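PDB 4E2H: chain length determinant protein from Shigella flexneri, which probably regulates the chain length of the lipopolysaccharide O antigen, acting from the inner membrane with this domain in the periplasm. Local coordinates for residues R138-V143 with S206-Q211; V34-A39 with K123-L128. All coordinates share one frame; numbering follows the deposited sequence.

Interaction 1: R138-V143 with S206-Q211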
loop_
_atom_site.group_PDB
_atom_site.type_symbol
_atom_site.label_atom_id
_atom_site.label_comp_id
_atom_site.label_asym_id
_atom_site.label_seq_id
_atom_site.Cartn_x
_atom_site.Cartn_y
_atom_site.Cartn_z
ATOM N N ARG C 138 -8.471 -4.515 16.229
ATOM C CA ARG C 138 -8.552 -4.303 17.654
ATOM C C ARG C 138 -9.031 -2.893 17.968
ATOM O O ARG C 138 -9.960 -2.706 18.760
ATOM C CB ARG C 138 -7.201 -4.549 18.310
ATOM C CG ARG C 138 -7.200 -4.192 19.773
ATOM C CD ARG C 138 -5.882 -4.530 20.443
ATOM N NE ARG C 138 -4.821 -4.800 19.474
ATOM C CZ ARG C 138 -4.001 -3.881 18.964
ATOM N NH1 ARG C 138 -4.112 -2.599 19.320
ATOM N NH2 ARG C 138 -3.075 -4.250 18.085
ATOM N N THR C 139 -8.398 -1.898 17.361
ATOM C CA THR C 139 -8.797 -0.514 17.604
ATOM C C THR C 139 -10.274 -0.263 17.303
ATOM O O THR C 139 -10.983 0.414 18.080
ATOM C CB THR C 139 -7.967 0.472 16.785
ATOM O OG1 THR C 139 -6.657 0.585 17.368
ATOM C CG2 THR C 139 -8.665 1.859 16.735
ATOM N N GLN C 140 -10.729 -0.806 16.177
ATOM C CA GLN C 140 -12.102 -0.623 15.734
ATOM C C GLN C 140 -13.046 -1.477 16.573
ATOM O O GLN C 140 -14.235 -1.180 16.690
ATOM C CB GLN C 140 -12.229 -0.980 14.260
ATOM C CG GLN C 140 -12.189 0.217 13.366
ATOM C CD GLN C 140 -12.374 -0.146 11.910
ATOM O OE1 GLN C 140 -11.805 -1.131 11.418
ATOM N NE2 GLN C 140 -13.182 0.646 11.207
ATOM N N GLU C 141 -12.512 -2.549 17.145
ATOM C CA GLU C 141 -13.268 -3.357 18.081
ATOM C C GLU C 141 -13.563 -2.538 19.338
ATOM O O GLU C 141 -14.695 -2.480 19.819
ATOM C CB GLU C 141 -12.479 -4.609 18.453
ATOM C CG GLU C 141 -13.067 -5.892 17.924
ATOM C CD GLU C 141 -12.127 -6.625 16.972
ATOM O OE1 GLU C 141 -10.889 -6.633 17.241
ATOM O OE2 GLU C 141 -12.631 -7.182 15.954
ATOM N N VAL C 142 -12.527 -1.903 19.864
ATOM C CA VAL C 142 -12.645 -1.123 21.092
ATOM C C VAL C 142 -13.618 0.046 20.939
ATOM O O VAL C 142 -14.466 0.280 21.807
ATOM C CB VAL C 142 -11.293 -0.556 21.492
ATOM C CG1 VAL C 142 -11.493 0.567 22.512
ATOM C CG2 VAL C 142 -10.372 -1.683 22.005
ATOM N N VAL C 143 -13.487 0.772 19.829
ATOM C CA VAL C 143 -14.371 1.884 19.514
ATOM C C VAL C 143 -15.837 1.483 19.532
ATOM O O VAL C 143 -16.669 2.245 20.026
ATOM C CB VAL C 143 -14.072 2.462 18.123
ATOM C CG1 VAL C 143 -15.165 3.421 17.694
ATOM C CG2 VAL C 143 -12.715 3.146 18.114
ATOM N N SER C 206 -17.993 -0.031 10.961
ATOM C CA SER C 206 -17.807 0.585 9.650
ATOM C C SER C 206 -17.635 -0.488 8.556
ATOM O O SER C 206 -17.127 -1.582 8.818
ATOM C CB SER C 206 -16.584 1.509 9.689
ATOM O OG SER C 206 -16.669 2.549 8.728
ATOM N N PRO C 207 -18.067 -0.182 7.325
ATOM C CA PRO C 207 -17.859 -1.145 6.238
ATOM C C PRO C 207 -16.376 -1.463 6.119
ATOM O O PRO C 207 -16.012 -2.594 5.779
ATOM C CB PRO C 207 -18.333 -0.389 4.998
ATOM C CG PRO C 207 -19.245 0.710 5.553
ATOM C CD PRO C 207 -18.633 1.091 6.847
ATOM N N ASN C 208 -15.531 -0.474 6.408
ATOM C CA ASN C 208 -14.095 -0.687 6.421
ATOM C C ASN C 208 -13.677 -1.801 7.363
ATOM O O ASN C 208 -12.614 -2.407 7.200
ATOM C CB ASN C 208 -13.350 0.573 6.842
ATOM C CG ASN C 208 -11.882 0.292 7.140
ATOM O OD1 ASN C 208 -11.496 0.082 8.299
ATOM N ND2 ASN C 208 -11.059 0.253 6.083
ATOM N N TYR C 209 -14.491 -2.047 8.377
ATOM C CA TYR C 209 -14.177 -3.088 9.324
ATOM C C TYR C 209 -14.322 -4.446 8.661
ATOM O O TYR C 209 -13.480 -5.324 8.860
ATOM C CB TYR C 209 -15.084 -3.014 10.535
ATOM C CG TYR C 209 -14.878 -4.172 11.465
ATOM C CD1 TYR C 209 -13.765 -4.235 12.291
ATOM C CD2 TYR C 209 -15.785 -5.210 11.509
ATOM C CE1 TYR C 209 -13.571 -5.314 13.153
ATOM C CE2 TYR C 209 -15.606 -6.286 12.367
ATOM C CZ TYR C 209 -14.501 -6.338 13.185
ATOM O OH TYR C 209 -14.331 -7.418 14.039
ATOM N N TYR C 210 -15.384 -4.635 7.880
ATOM C CA TYR C 210 -15.553 -5.919 7.205
ATOM C C TYR C 210 -14.491 -6.147 6.124
ATOM O O TYR C 210 -14.008 -7.268 5.974
ATOM C CB TYR C 210 -16.974 -6.092 6.655
ATOM C CG TYR C 210 -18.008 -5.855 7.717
ATOM C CD1 TYR C 210 -18.050 -6.656 8.850
ATOM C CD2 TYR C 210 -18.935 -4.819 7.605
ATOM C CE1 TYR C 210 -18.984 -6.426 9.865
ATOM C CE2 TYR C 210 -19.886 -4.584 8.603
ATOM C CZ TYR C 210 -19.897 -5.392 9.736
ATOM O OH TYR C 210 -20.820 -5.184 10.740
ATOM N N GLN C 211 -14.122 -5.098 5.386
ATOM C CA GLN C 211 -13.092 -5.226 4.342
ATOM C C GLN C 211 -11.782 -5.634 4.972
ATOM O O GLN C 211 -11.108 -6.570 4.527
ATOM C CB GLN C 211 -12.857 -3.905 3.611
ATOM C CG GLN C 211 -14.041 -3.370 2.843
ATOM C CD GLN C 211 -13.745 -2.015 2.234
ATOM O OE1 GLN C 211 -12.578 -1.632 2.099
ATOM N NE2 GLN C 211 -14.798 -1.268 1.880
#
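Q140 and E141 carry the long helix 97-164 side of this contact, meeting S206, just ahead of helix 207-219, and N208 and Y209 in its first turn. Q140 leads: beyond CG its chain is extended, and that length lets it cross to the other helix, its terminal amide arriving beside the CB of S206, close to the end of N208 and along the Y209 side chain. CB of Q140 itself lies 4.1 Å from CD1 of Y209, and the two side chains run past one another in opposite senses, the amide plane of Q140 and the ring plane of Y209 73° apart. The axes of the two short segments are 10.8 Å apart at an angle of 144°, so this is a roughly antiparallel pairing of the long periplasmic helix of a Wzz chain-length regulator with a shorter helix from later in the chain. E141 comes next. Its chain bends at CG (chi2 119°) and brings OE2 to the edge of the Y209 ring, where the phenol OH donates a hydrogen bond of 2.6 Å nearly along the acceptor's C-O axis. Carboxylate and ring stand almost perpendicular. Tyrosine suits its place because the ring is buried, stacking on F205, while its hydroxyl still reaches a partly exposed acid.

Interaction 2: V34-A39 with K123-L128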
loop_
_atom_site.group_PDB
_atom_site.type_symbol
_atom_site.label_atom_id
_atom_site.label_comp_id
_atom_site.label_asym_id
_atom_site.label_seq_id
_atom_site.Cartn_x
_atom_site.Cartn_y
_atom_site.Cartn_z
ATOM N N VAL C 34 -2.467 -8.030 -1.810
ATOM C CA VAL C 34 -3.075 -8.476 -0.557
ATOM C C VAL C 34 -2.512 -7.732 0.654
ATOM O O VAL C 34 -3.219 -6.970 1.319
ATOM C CB VAL C 34 -2.825 -9.971 -0.317
ATOM C CG1 VAL C 34 -3.325 -10.377 1.079
ATOM C CG2 VAL C 34 -3.494 -10.785 -1.385
ATOM N N ILE C 35 -1.236 -7.984 0.937
ATOM C CA ILE C 35 -0.511 -7.420 2.077
ATOM C C ILE C 35 -0.664 -5.890 2.289
ATOM O O ILE C 35 -0.896 -5.437 3.410
ATOM C CB ILE C 35 0.974 -7.832 1.989
ATOM C CG1 ILE C 35 1.106 -9.340 2.212
ATOM C CG2 ILE C 35 1.835 -7.047 2.968
ATOM C CD1 ILE C 35 2.431 -9.930 1.698
ATOM N N TYR C 36 -0.535 -5.104 1.225
ATOM C CA TYR C 36 -0.681 -3.655 1.320
ATOM C C TYR C 36 -1.925 -3.200 0.552
ATOM O O TYR C 36 -2.365 -3.859 -0.393
ATOM C CB TYR C 36 0.586 -2.975 0.797
ATOM C CG TYR C 36 1.838 -3.436 1.519
ATOM C CD1 TYR C 36 2.174 -2.909 2.757
ATOM C CD2 TYR C 36 2.676 -4.407 0.974
ATOM C CE1 TYR C 36 3.315 -3.318 3.436
ATOM C CE2 TYR C 36 3.830 -4.826 1.649
ATOM C CZ TYR C 36 4.137 -4.273 2.886
ATOM O OH TYR C 36 5.264 -4.658 3.580
ATOM N N GLY C 37 -2.517 -2.087 0.961
ATOM C CA GLY C 37 -3.790 -1.697 0.378
ATOM C C GLY C 37 -3.614 -1.070 -0.987
ATOM O O GLY C 37 -3.116 -1.717 -1.913
ATOM N N GLN C 38 -4.049 0.185 -1.105
ATOM C CA GLN C 38 -3.625 1.058 -2.194
ATOM C C GLN C 38 -2.260 1.604 -1.760
ATOM O O GLN C 38 -1.714 2.571 -2.319
ATOM C CB GLN C 38 -4.629 2.189 -2.422
ATOM N N ALA C 39 -1.740 0.938 -0.731
ATOM C CA ALA C 39 -0.414 1.147 -0.169
ATOM C C ALA C 39 0.633 0.345 -0.944
ATOM O O ALA C 39 1.831 0.646 -0.887
ATOM C CB ALA C 39 -0.419 0.700 1.282
ATOM N N LYS C 123 7.886 -13.295 4.283
ATOM C CA LYS C 123 7.289 -13.585 5.587
ATOM C C LYS C 123 7.345 -12.327 6.442
ATOM O O LYS C 123 6.441 -12.056 7.245
ATOM C CB LYS C 123 7.956 -14.772 6.286
ATOM C CG LYS C 123 9.208 -14.434 7.092
ATOM C CD LYS C 123 9.850 -15.698 7.711
ATOM C CE LYS C 123 11.391 -15.576 7.751
ATOM N NZ LYS C 123 12.097 -16.872 8.039
ATOM N N ASP C 124 8.400 -11.543 6.252
ATOM C CA ASP C 124 8.523 -10.254 6.924
ATOM C C ASP C 124 7.321 -9.399 6.550
ATOM O O ASP C 124 6.525 -9.043 7.399
ATOM C CB ASP C 124 9.806 -9.532 6.494
ATOM C CG ASP C 124 11.085 -10.249 6.944
ATOM O OD1 ASP C 124 11.005 -11.195 7.768
ATOM O OD2 ASP C 124 12.182 -9.842 6.479
ATOM N N ASN C 125 7.202 -9.083 5.266
ATOM C CA ASN C 125 6.114 -8.270 4.731
ATOM C C ASN C 125 4.753 -8.696 5.267
ATOM O O ASN C 125 3.907 -7.849 5.582
ATOM C CB ASN C 125 6.079 -8.365 3.193
ATOM C CG ASN C 125 6.958 -7.335 2.508
ATOM O OD1 ASN C 125 6.465 -6.367 1.928
ATOM N ND2 ASN C 125 8.266 -7.556 2.546
ATOM N N ILE C 126 4.545 -10.013 5.335
ATOM C CA ILE C 126 3.295 -10.588 5.830
ATOM C C ILE C 126 3.110 -10.206 7.285
ATOM O O ILE C 126 2.115 -9.589 7.652
ATOM C CB ILE C 126 3.289 -12.123 5.750
ATOM C CG1 ILE C 126 3.240 -12.578 4.300
ATOM C CG2 ILE C 126 2.090 -12.685 6.487
ATOM C CD1 ILE C 126 3.361 -14.066 4.151
ATOM N N ALA C 127 4.086 -10.578 8.103
ATOM C CA ALA C 127 4.057 -10.251 9.506
ATOM C C ALA C 127 3.676 -8.794 9.702
ATOM O O ALA C 127 2.836 -8.493 10.550
ATOM C CB ALA C 127 5.396 -10.549 10.145
ATOM N N LEU C 128 4.260 -7.893 8.910
ATOM C CA LEU C 128 4.035 -6.446 9.099
ATOM C C LEU C 128 2.703 -5.941 8.516
ATOM O O LEU C 128 2.098 -5.008 9.050
ATOM C CB LEU C 128 5.213 -5.608 8.567
ATOM C CG LEU C 128 5.059 -4.085 8.447
ATOM C CD1 LEU C 128 5.726 -3.349 9.621
ATOM C CD2 LEU C 128 5.660 -3.605 7.124
#
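Y36 and N125 meet through a hydrogen bond between side chains, with L128 beside the hydroxyl and I35 between the ring and I126. Y36 is the first residue to leave helical geometry after helix 26-35; with CG beside the backbone N (chi1 -56°), the ring swings across to N125. From CB the chain leads into a ring whose one face takes CG2 of I35, 3.2 Å above the plane and displaced toward the rim. On the ring's edge, CE1 lies 4.4 Å from CD2 of L128, whereas CE2 is near OD1 of N125. At the tip, OH donates to that OD1 over 2.7 Å. The donor sits well above the carbonyl plane, 58° out of it, and ring and amide are almost perpendicular. Asparagine suits this buried place because its two ends serve different partners: OD1 accepts from the phenol while ND2 bonds to the backbone O of D121, which should steady the amide. The branched I35 touches both ring and helix, with CD1 3.8 Å from CG1 of I126. V43 of the third subunit also packs on Y36. The arrangement is a helix end and its exit loop laid against the long helix of a Wzz periplasmic domain.

How the interactions relate
Both contacts are made on helix 97-164, with interaction 2 on an earlier part of it and interaction 1 farther toward its C-terminal end. Their centres lie 18 Å apart and their nearest atoms about 9 Å, so they do not touch. Interaction 2 is about 2 Å from the centre of the chain and buried; interaction 1, 18 Å from that centre, is a surface contact. Helix 207-219 connects them: its first turn belongs to interaction 1, while its I219 packs on V34 and I126 of interaction 2. The third subunit borders both sites, and the second also reaches interaction 1, placing these contacts beside the interfaces of the assembly.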